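Long-range contacts in tail spike protein (PDB 6EU4), which probably recognises and degrades the capsular polysaccharide of Acinetobacter baumannii as the trimeric receptor-binding spike of the phage tail: residues H60-V64 / I77-Q83; V18-V24 / V37-Y43; N87-E92 / G116-N122; N71-L75 / K111-S115. One frame throughout, in Å; residues are numbered along the deposited sequence.

Contact 1 of 4, residues H60-V64 / I77-Q83; sequences HRIYV and INGWVLQ. With ZN (zinc ion), chain D.
The indole of W80 takes Y63 over one face: CB of Y63 stands 3.5 Å from the centroid of the six-membered ring, almost on its normal, while the phenol ring, swung out with CG anti to the backbone N (chi1 -175°), lies oblique to the pyrrole half. At the phenol edge, CE1 of Y63 meets the carbonyl O of N78 at 3.4 Å. The guanidinium of R61 is sandwiched, with CD1 of I77 over one face and CB of L82 over the other. At its edge NH1 of R61 bonds O of W80 (2.9 Å), which lies in the guanidinium plane; I77 N reaches that same oxygen from the opposite face of its carbonyl, and R61 NH2 goes on to O of F74. These groups ride on an antiparallel pair of strands, in which I62 and V81 exchange both backbone bonds and a type I' turn from I77 to W80 leads into the second strand. Just past the first strand, CG2 of V64 touches CG2 of V81 (3.6 Å), whose side chain lies on the face opposite R61 and Y63. Early in the first strand, NE2 of H60 binds the zinc ion at 2.0 Å, joined by a water and by H60 of each of the two neighbouring subunits.

Contact 2 of 4, residues V18-V24 / V37-Y43; sequences VKIVNTV and VAYVKGY
K41 and N22 lie side by side and point the same way, so that the extended lysine runs along the asparagine until NZ of K41 meets OD1 of N22 at 2.8 Å, tilted from the plane of the amide carbonyl. The ammonium has a second partner in the carbonyl O of G35 of a neighbouring subunit, which makes this lysine a link across the trimer as well as within the chain. I20 comes against the same aliphatic arm at an oblique angle; its CG2 is only 3.5 Å from CE of K41, a tight fit. The backbones beneath are parallel strands of a mixed sheet, 19-21 being outermost within this chain, with K19, I20 and V21 in step with A38, Y39 and V40. Amides and carbonyls alternate as donors and acceptors along them, from K19 N to V37 O and from K41 N to V21 O. V21 and A38 share the face away from I20 and Y39, and there CG2 of V21 rests 3.8 Å from CB of A38. Past the strands, V24 crosses V40 at about a right angle, CG1 against CG1. With CG1 of V24 anti to the carbonyl carbon (chi1 -61°), its CG2 falls between that carbon and the backbone N and is placed centrally over one face of the Y43 ring, 3.5 Å from the centroid, in a CH-pi contact. The hydroxyl of Y43 bonds O of G73, while the ring of Y39 stacks on H60 of a neighbouring subunit and meets H60 of its own chain edge-to-face.

Contact 3 of 4, residues N87-E92 / G116-N122; sequences NTVSPE and GCKVRLN
N122 reaches across to S90 and E92, and its CB, CG and ND2 each have a neighbour there. CB of N122 lies 3.6 Å from OE2 of E92, CG follows between that oxygen and OG of S90, and ND2 bonds both. The bond from ND2 to E92 OE2 (2.9 Å) is nearly straight, 177° at the hydrogen, and comes in on the syn side of the carboxylate, whose plane stands 80° from that of the amide. The bond from ND2 to S90 OG is 2.8 Å and more bent; both acceptors lie in the amide plane. At the other end ND2 of N87 bonds O of G116 (3.1 Å), while its OD1 accepts from NZ of K53 of a neighbouring subunit. Between them the strands run parallel, T88 level with K118 and V89 with V119, and helix 106-113 connects them. P91 sets its CG 3.8 Å from CD2 of L121, crossing it at about a right angle. With two acceptors on one amide nitrogen, the rotation of the N122 side chain is fixed. E92 has a second partner in the hydroxyl of Y125, and S90 OG another in N86 of a neighbouring subunit, so the chemistry here implies a set of polar bonds that continues into the trimer interface.

Contact 4 of 4, residues N71-L75 / K111-S115; sequences NDGFL and KVLIS
F74 points its ring at the end of helix 106-113, where three residues receive it. CG1 of V112 lies over one face, 3.7 Å from CZ of F74, the two side chains crossing at about a right angle. CB of S115 sits at the ring edge, near its plane, and is 3.7 Å from CE2 of F74. CB of K111 approaches CD2 of F74 at 4.0 Å, and from there the lysine and the phenylalanine slide past each other in opposite directions. The lysine stays extended beyond CG, which carries NZ of K111 to the carbonyl O of D72 at 2.7 Å; the ammonium stands above the carbonyl plane and not on a lone pair.

The next shell fixes both partners. Two successive Asx turns shape the loop: OD1 of N71 accepts from N of G73, and OD1 of D72 accepts from N of F74 at 2.8 Å. On the helix side, O of V112 is gripped by both N and OG of S115, and the hydroxyl takes up its bond with OG between the backbone N and the carbonyl carbon (chi1 66°). That same OG is bonded to N of C117, tying the end of the helix to the residue just before strand 118-121. Further out, F74 and V112 both pack on V89.

An Asx-turn loop of the N-terminal sheet region thus rests on the helix that links parallel strands 88-89 and 118-121, whose pairing begins the run of parallel strand pairs consistent with the beta-helix of tailspikes.

Overall arrangement
The four contacts lie together at the N-terminal end of the spike. Contacts 1 and 2 share one mixed sheet, strands 37-40 and 59-63 being neighbours in it; the first is antiparallel and the second parallel. Contact 3 opens the parallel strand pairings that continue along the chain, and contact 4 sets a loop from the sheet region against the helix between its strands, V112 of contact 4 packing on V89, P91 and V119 of contact 3. Contacts 1, 2 and 3 are largely buried, whereas contact 4 is smaller and only partly so. Zinc and aromatic rings mark contact 1, a lysine-asparagine pair and aliphatic packing contact 2, amide bonding contact 3, and a single lysine bond beside a phenyl ring contact 4.

Contact 1 of 4, residues H60-V64 / I77-Q83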
# COMPACT_ATOMS: atom_id res chain seq x y z
N HIS A 60 31.43 39.03 -7.32
CA HIS A 60 31.70 40.01 -8.36
C HIS A 60 30.51 40.94 -8.54
O HIS A 60 29.35 40.52 -8.43
CB HIS A 60 32.03 39.32 -9.69
CG HIS A 60 33.26 38.47 -9.65
ND1 HIS A 60 33.24 37.16 -9.23
CD2 HIS A 60 34.54 38.74 -9.98
CE1 HIS A 60 34.46 36.66 -9.30
NE2 HIS A 60 35.27 37.60 -9.76
N ARG A 61 30.81 42.20 -8.82
CA ARG A 61 29.79 43.18 -9.18
C ARG A 61 30.24 43.97 -10.40
O ARG A 61 31.44 44.16 -10.63
CB ARG A 61 29.50 44.13 -8.02
CG ARG A 61 28.89 43.40 -6.83
CD ARG A 61 28.18 44.31 -5.87
NE ARG A 61 27.49 43.51 -4.85
CZ ARG A 61 26.18 43.48 -4.65
NH1 ARG A 61 25.36 44.20 -5.40
NH2 ARG A 61 25.69 42.73 -3.69
N ILE A 62 29.27 44.41 -11.18
CA ILE A 62 29.51 45.23 -12.36
C ILE A 62 28.75 46.53 -12.21
O ILE A 62 27.54 46.52 -11.93
CB ILE A 62 29.10 44.50 -13.65
CG1 ILE A 62 29.85 43.18 -13.78
CG2 ILE A 62 29.36 45.40 -14.86
CD1 ILE A 62 29.40 42.31 -14.95
N TYR A 63 29.44 47.64 -12.41
CA TYR A 63 28.82 48.94 -12.25
C TYR A 63 27.92 49.27 -13.45
O TYR A 63 28.36 49.20 -14.60
CB TYR A 63 29.89 50.01 -12.08
CG TYR A 63 29.32 51.38 -11.80
CD1 TYR A 63 28.51 51.59 -10.69
CD2 TYR A 63 29.58 52.45 -12.65
CE1 TYR A 63 27.98 52.83 -10.43
CE2 TYR A 63 29.05 53.70 -12.38
CZ TYR A 63 28.25 53.88 -11.27
OH TYR A 63 27.72 55.11 -11.00
N VAL A 64 26.66 49.59 -13.16
CA VAL A 64 25.68 49.99 -14.18
C VAL A 64 25.33 51.45 -13.89
O VAL A 64 24.48 51.74 -13.05
CB VAL A 64 24.43 49.11 -14.16
CG1 VAL A 64 23.45 49.56 -15.23
CG2 VAL A 64 24.81 47.65 -14.36
N ILE A 77 23.62 47.74 -5.62
CA ILE A 77 24.06 48.58 -4.51
C ILE A 77 24.79 49.76 -5.12
O ILE A 77 25.93 49.63 -5.60
CB ILE A 77 24.92 47.81 -3.51
CG1 ILE A 77 24.08 46.66 -2.90
CG2 ILE A 77 25.47 48.76 -2.43
CD1 ILE A 77 24.85 45.68 -1.99
N ASN A 78 24.12 50.91 -5.15
CA ASN A 78 24.64 52.13 -5.78
C ASN A 78 25.09 51.87 -7.21
O ASN A 78 26.14 52.36 -7.66
CB ASN A 78 25.77 52.74 -4.94
CG ASN A 78 25.41 52.88 -3.48
OD1 ASN A 78 26.09 52.33 -2.61
ND2 ASN A 78 24.33 53.60 -3.19
N GLY A 79 24.29 51.10 -7.95
CA GLY A 79 24.58 50.80 -9.33
C GLY A 79 25.41 49.55 -9.55
O GLY A 79 25.53 49.10 -10.69
N TRP A 80 26.01 49.00 -8.49
CA TRP A 80 26.86 47.82 -8.61
C TRP A 80 25.99 46.57 -8.55
O TRP A 80 25.43 46.23 -7.50
CB TRP A 80 27.91 47.82 -7.50
CG TRP A 80 28.95 48.88 -7.70
CD1 TRP A 80 28.91 50.16 -7.22
CD2 TRP A 80 30.17 48.76 -8.43
NE1 TRP A 80 30.04 50.83 -7.61
CE2 TRP A 80 30.83 50.00 -8.35
CE3 TRP A 80 30.78 47.72 -9.14
CZ2 TRP A 80 32.06 50.24 -8.97
CZ3 TRP A 80 32.01 47.95 -9.76
CH2 TRP A 80 32.63 49.20 -9.66
N VAL A 81 25.88 45.88 -9.68
CA VAL A 81 24.97 44.75 -9.82
C VAL A 81 25.69 43.45 -9.50
O VAL A 81 26.79 43.18 -10.00
CB VAL A 81 24.37 44.71 -11.24
CG1 VAL A 81 23.48 43.49 -11.42
CG2 VAL A 81 23.56 45.98 -11.48
N LEU A 82 25.06 42.62 -8.67
CA LEU A 82 25.66 41.37 -8.24
C LEU A 82 25.70 40.36 -9.39
O LEU A 82 24.70 40.12 -10.06
CB LEU A 82 24.88 40.79 -7.08
CG LEU A 82 25.44 39.49 -6.48
CD1 LEU A 82 26.87 39.70 -5.96
CD2 LEU A 82 24.52 38.99 -5.38
N GLN A 83 26.87 39.76 -9.60
CA GLN A 83 27.03 38.72 -10.61
C GLN A 83 26.67 37.39 -9.97
O GLN A 83 27.40 36.90 -9.10
CB GLN A 83 28.47 38.71 -11.14
CG GLN A 83 28.81 39.93 -11.94
CD GLN A 83 28.05 39.97 -13.23
OE1 GLN A 83 26.95 40.53 -13.30
NE2 GLN A 83 28.61 39.34 -14.27
ZN ZN D . 36.89 36.43 -10.00
O HOH W 1 30.11 36.66 -8.24
O HOH W 2 38.42 38.04 -10.44

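Contact 2 of 4, residues V18-V24 / V37-Y43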
# COMPACT_ATOMS: atom_id res chain seq x y z
N VAL A 18 40.14 43.64 -12.59
CA VAL A 18 39.10 43.54 -11.57
C VAL A 18 39.59 44.21 -10.30
O VAL A 18 40.65 43.85 -9.77
CB VAL A 18 38.72 42.07 -11.32
CG1 VAL A 18 37.66 41.98 -10.24
CG2 VAL A 18 38.25 41.41 -12.61
N LYS A 19 38.82 45.18 -9.79
CA LYS A 19 39.17 45.93 -8.60
C LYS A 19 38.62 45.24 -7.36
O LYS A 19 37.49 44.76 -7.36
CB LYS A 19 38.62 47.35 -8.67
CG LYS A 19 38.79 48.15 -7.38
CD LYS A 19 38.39 49.61 -7.53
CE LYS A 19 38.91 50.48 -6.38
NZ LYS A 19 40.37 50.27 -6.08
N ILE A 20 39.43 45.21 -6.29
CA ILE A 20 39.03 44.61 -5.02
C ILE A 20 38.31 45.65 -4.18
O ILE A 20 38.74 46.81 -4.09
CB ILE A 20 40.25 44.06 -4.26
CG1 ILE A 20 40.91 42.91 -5.03
CG2 ILE A 20 39.86 43.60 -2.87
CD1 ILE A 20 42.33 42.61 -4.51
N VAL A 21 37.24 45.22 -3.53
CA VAL A 21 36.46 46.04 -2.61
C VAL A 21 36.26 45.22 -1.34
O VAL A 21 35.95 44.04 -1.42
CB VAL A 21 35.11 46.45 -3.23
CG1 VAL A 21 34.23 47.19 -2.23
CG2 VAL A 21 35.36 47.30 -4.50
N ASN A 22 36.45 45.84 -0.17
CA ASN A 22 36.39 45.05 1.06
C ASN A 22 34.96 44.61 1.38
O ASN A 22 34.71 43.42 1.64
CB ASN A 22 36.97 45.85 2.23
CG ASN A 22 38.49 45.98 2.15
OD1 ASN A 22 39.17 45.18 1.51
ND2 ASN A 22 39.01 47.00 2.80
N THR A 23 34.01 45.55 1.36
CA THR A 23 32.63 45.32 1.79
C THR A 23 31.68 46.01 0.83
O THR A 23 32.08 46.87 0.05
CB THR A 23 32.38 45.89 3.20
OG1 THR A 23 32.39 47.31 3.14
CG2 THR A 23 33.44 45.42 4.18
N VAL A 24 30.39 45.63 0.88
CA VAL A 24 29.45 46.33 0.02
C VAL A 24 29.25 47.78 0.45
O VAL A 24 28.88 48.61 -0.38
CB VAL A 24 28.09 45.60 -0.07
CG1 VAL A 24 28.28 44.21 -0.65
CG2 VAL A 24 27.41 45.55 1.29
N VAL A 37 34.29 46.29 -13.24
CA VAL A 37 34.06 45.05 -12.49
C VAL A 37 34.85 45.11 -11.19
O VAL A 37 36.05 45.40 -11.20
CB VAL A 37 34.47 43.80 -13.30
CG1 VAL A 37 34.15 42.53 -12.51
CG2 VAL A 37 33.79 43.78 -14.67
N ALA A 38 34.17 44.81 -10.09
CA ALA A 38 34.78 44.73 -8.77
C ALA A 38 34.52 43.35 -8.17
O ALA A 38 33.52 42.70 -8.47
CB ALA A 38 34.22 45.80 -7.83
N TYR A 39 35.44 42.92 -7.31
CA TYR A 39 35.26 41.73 -6.49
C TYR A 39 35.12 42.17 -5.04
O TYR A 39 36.05 42.76 -4.48
CB TYR A 39 36.44 40.77 -6.64
CG TYR A 39 36.28 39.51 -5.83
CD1 TYR A 39 35.49 38.46 -6.29
CD2 TYR A 39 36.89 39.37 -4.59
CE1 TYR A 39 35.32 37.30 -5.54
CE2 TYR A 39 36.74 38.22 -3.84
CZ TYR A 39 35.95 37.19 -4.32
OH TYR A 39 35.80 36.05 -3.57
N VAL A 40 33.97 41.87 -4.44
CA VAL A 40 33.72 42.22 -3.04
C VAL A 40 34.07 41.02 -2.17
O VAL A 40 33.56 39.92 -2.37
CB VAL A 40 32.25 42.64 -2.84
CG1 VAL A 40 31.99 42.98 -1.37
CG2 VAL A 40 31.89 43.84 -3.72
N LYS A 41 34.95 41.25 -1.18
CA LYS A 41 35.44 40.15 -0.35
C LYS A 41 34.31 39.53 0.45
O LYS A 41 34.17 38.30 0.51
CB LYS A 41 36.54 40.65 0.59
CG LYS A 41 37.75 41.22 -0.09
CD LYS A 41 38.77 41.64 0.96
CE LYS A 41 39.91 42.43 0.39
NZ LYS A 41 40.82 42.91 1.48
N GLY A 42 33.51 40.37 1.10
CA GLY A 42 32.38 39.89 1.88
C GLY A 42 31.39 41.01 2.05
O GLY A 42 31.73 42.19 1.86
N TYR A 43 30.15 40.65 2.36
CA TYR A 43 29.12 41.68 2.53
C TYR A 43 29.52 42.62 3.66
O TYR A 43 29.49 43.85 3.51
CB TYR A 43 27.76 41.03 2.81
CG TYR A 43 26.59 41.99 2.64
CD1 TYR A 43 26.28 42.92 3.62
CD2 TYR A 43 25.80 41.96 1.49
CE1 TYR A 43 25.22 43.79 3.48
CE2 TYR A 43 24.73 42.83 1.33
CZ TYR A 43 24.45 43.76 2.34
OH TYR A 43 23.40 44.63 2.22

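Contact 3 of 4, residues N87-E92 / G116-N122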
# COMPACT_ATOMS: atom_id res chain seq x y z
N ASN A 87 22.32 31.26 -11.03
CA ASN A 87 21.08 31.74 -10.43
C ASN A 87 20.88 31.22 -9.02
O ASN A 87 19.76 30.87 -8.62
CB ASN A 87 19.87 31.36 -11.30
CG ASN A 87 18.61 32.15 -10.92
OD1 ASN A 87 18.68 33.33 -10.58
ND2 ASN A 87 17.47 31.49 -10.98
N THR A 88 21.96 31.18 -8.24
CA THR A 88 21.91 30.71 -6.86
C THR A 88 22.55 31.74 -5.94
O THR A 88 23.64 32.22 -6.23
CB THR A 88 22.64 29.38 -6.74
OG1 THR A 88 22.07 28.45 -7.65
CG2 THR A 88 22.53 28.85 -5.32
N VAL A 89 21.87 32.06 -4.84
CA VAL A 89 22.40 33.00 -3.84
C VAL A 89 22.11 32.45 -2.45
O VAL A 89 21.36 31.49 -2.27
CB VAL A 89 21.79 34.42 -3.95
CG1 VAL A 89 22.10 35.05 -5.30
CG2 VAL A 89 20.30 34.38 -3.67
N SER A 90 22.70 33.12 -1.46
CA SER A 90 22.50 32.85 -0.04
C SER A 90 22.01 34.12 0.65
O SER A 90 22.27 35.22 0.18
CB SER A 90 23.80 32.38 0.60
OG SER A 90 24.28 31.19 -0.02
N PRO A 91 21.29 34.00 1.77
CA PRO A 91 20.87 35.21 2.49
C PRO A 91 22.03 36.16 2.81
O PRO A 91 21.82 37.38 2.88
CB PRO A 91 20.22 34.65 3.76
CG PRO A 91 19.73 33.31 3.34
CD PRO A 91 20.75 32.78 2.39
N GLU A 92 23.23 35.63 3.00
CA GLU A 92 24.43 36.44 3.21
C GLU A 92 24.62 37.48 2.11
O GLU A 92 25.13 38.58 2.37
CB GLU A 92 25.69 35.56 3.28
CG GLU A 92 25.76 34.56 4.40
CD GLU A 92 25.10 33.22 4.02
OE1 GLU A 92 23.87 33.16 3.96
OE2 GLU A 92 25.84 32.23 3.80
N GLY A 116 13.80 35.24 -7.11
CA GLY A 116 13.83 34.35 -8.25
C GLY A 116 15.04 33.46 -8.33
O GLY A 116 15.11 32.59 -9.22
N CYS A 117 16.02 33.63 -7.43
CA CYS A 117 17.17 32.73 -7.38
C CYS A 117 16.83 31.49 -6.57
O CYS A 117 15.95 31.50 -5.70
CB CYS A 117 18.37 33.42 -6.73
SG CYS A 117 18.79 35.02 -7.46
N LYS A 118 17.55 30.41 -6.85
CA LYS A 118 17.67 29.33 -5.88
C LYS A 118 18.35 29.88 -4.64
O LYS A 118 19.32 30.64 -4.73
CB LYS A 118 18.49 28.17 -6.47
CG LYS A 118 18.70 27.02 -5.49
CD LYS A 118 19.46 25.85 -6.12
CE LYS A 118 19.61 24.72 -5.12
NZ LYS A 118 20.32 23.55 -5.73
N VAL A 119 17.82 29.54 -3.47
CA VAL A 119 18.31 30.06 -2.20
C VAL A 119 18.99 28.93 -1.45
O VAL A 119 18.35 27.91 -1.15
CB VAL A 119 17.18 30.64 -1.35
CG1 VAL A 119 17.72 31.08 0.01
CG2 VAL A 119 16.56 31.82 -2.05
N ARG A 120 20.26 29.12 -1.11
CA ARG A 120 21.01 28.20 -0.28
C ARG A 120 21.10 28.71 1.15
O ARG A 120 21.45 29.88 1.39
CB ARG A 120 22.42 27.99 -0.85
CG ARG A 120 22.43 27.13 -2.12
CD ARG A 120 22.34 25.63 -1.80
NE ARG A 120 23.64 25.16 -1.33
CZ ARG A 120 23.94 24.87 -0.07
NH1 ARG A 120 23.01 24.94 0.90
NH2 ARG A 120 25.18 24.51 0.23
N LEU A 121 20.78 27.85 2.10
CA LEU A 121 20.90 28.16 3.52
C LEU A 121 22.15 27.49 4.08
O LEU A 121 22.32 26.27 3.95
CB LEU A 121 19.65 27.69 4.27
CG LEU A 121 18.33 28.27 3.75
CD1 LEU A 121 17.14 27.77 4.58
CD2 LEU A 121 18.34 29.80 3.69
N ASN A 122 23.02 28.28 4.71
CA ASN A 122 24.36 27.82 5.07
C ASN A 122 24.64 27.86 6.56
O ASN A 122 25.79 27.71 6.98
CB ASN A 122 25.37 28.67 4.32
CG ASN A 122 25.10 28.69 2.85
OD1 ASN A 122 24.78 27.64 2.26
ND2 ASN A 122 25.18 29.86 2.24

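Contact 4 of 4, residues N71-L75 / K111-S115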
# COMPACT_ATOMS: atom_id res chain seq x y z
N ASN A 71 19.80 51.46 -4.52
CA ASN A 71 20.47 50.65 -3.51
C ASN A 71 19.41 49.81 -2.81
O ASN A 71 18.69 50.30 -1.94
CB ASN A 71 21.25 51.51 -2.53
CG ASN A 71 22.04 50.67 -1.55
OD1 ASN A 71 22.01 49.44 -1.62
ND2 ASN A 71 22.75 51.32 -0.64
N ASP A 72 19.31 48.54 -3.20
CA ASP A 72 18.43 47.60 -2.53
C ASP A 72 19.17 46.70 -1.56
O ASP A 72 18.59 45.74 -1.05
CB ASP A 72 17.68 46.76 -3.57
CG ASP A 72 18.62 45.98 -4.49
OD1 ASP A 72 19.79 45.75 -4.10
OD2 ASP A 72 18.17 45.63 -5.61
N GLY A 73 20.44 46.99 -1.29
CA GLY A 73 21.21 46.20 -0.35
C GLY A 73 21.49 44.78 -0.79
O GLY A 73 21.94 43.97 0.04
N PHE A 74 21.23 44.44 -2.05
CA PHE A 74 21.33 43.06 -2.50
C PHE A 74 21.77 43.03 -3.97
O PHE A 74 22.97 43.09 -4.25
CB PHE A 74 20.00 42.36 -2.22
CG PHE A 74 19.89 40.97 -2.78
CD1 PHE A 74 21.00 40.16 -2.92
CD2 PHE A 74 18.65 40.48 -3.17
CE1 PHE A 74 20.88 38.89 -3.45
CE2 PHE A 74 18.52 39.21 -3.70
CZ PHE A 74 19.65 38.41 -3.84
N LEU A 75 20.83 42.98 -4.93
CA LEU A 75 21.25 42.83 -6.32
C LEU A 75 21.84 44.09 -6.93
O LEU A 75 22.59 43.99 -7.91
CB LEU A 75 20.08 42.36 -7.19
CG LEU A 75 19.60 40.93 -6.90
CD1 LEU A 75 18.54 40.54 -7.89
CD2 LEU A 75 20.73 39.90 -6.93
N LYS A 111 14.48 39.30 1.11
CA LYS A 111 14.92 39.71 -0.22
C LYS A 111 15.32 38.52 -1.09
O LYS A 111 14.98 38.48 -2.28
CB LYS A 111 16.08 40.69 -0.10
CG LYS A 111 15.66 42.08 0.36
CD LYS A 111 16.84 42.97 0.59
CE LYS A 111 16.39 44.34 1.06
NZ LYS A 111 17.54 45.22 1.38
N VAL A 112 16.04 37.55 -0.53
CA VAL A 112 16.49 36.47 -1.40
C VAL A 112 15.33 35.51 -1.69
O VAL A 112 15.28 34.92 -2.77
CB VAL A 112 17.71 35.71 -0.85
CG1 VAL A 112 18.90 36.66 -0.68
CG2 VAL A 112 17.41 34.97 0.43
N LEU A 113 14.38 35.37 -0.77
CA LEU A 113 13.26 34.46 -1.01
C LEU A 113 12.37 34.90 -2.16
O LEU A 113 11.70 34.06 -2.77
CB LEU A 113 12.41 34.30 0.25
CG LEU A 113 13.09 33.57 1.41
CD1 LEU A 113 12.13 33.40 2.56
CD2 LEU A 113 13.65 32.22 0.97
N ILE A 114 12.34 36.19 -2.48
CA ILE A 114 11.51 36.66 -3.59
C ILE A 114 12.36 37.13 -4.77
O ILE A 114 11.86 37.82 -5.65
CB ILE A 114 10.54 37.76 -3.13
CG1 ILE A 114 11.30 38.99 -2.61
CG2 ILE A 114 9.61 37.19 -2.09
CD1 ILE A 114 10.40 40.20 -2.34
N SER A 115 13.64 36.75 -4.81
CA SER A 115 14.56 37.20 -5.85
C SER A 115 14.42 36.41 -7.15
O SER A 115 14.93 36.85 -8.19
CB SER A 115 16.00 37.05 -5.38
OG SER A 115 16.30 35.67 -5.22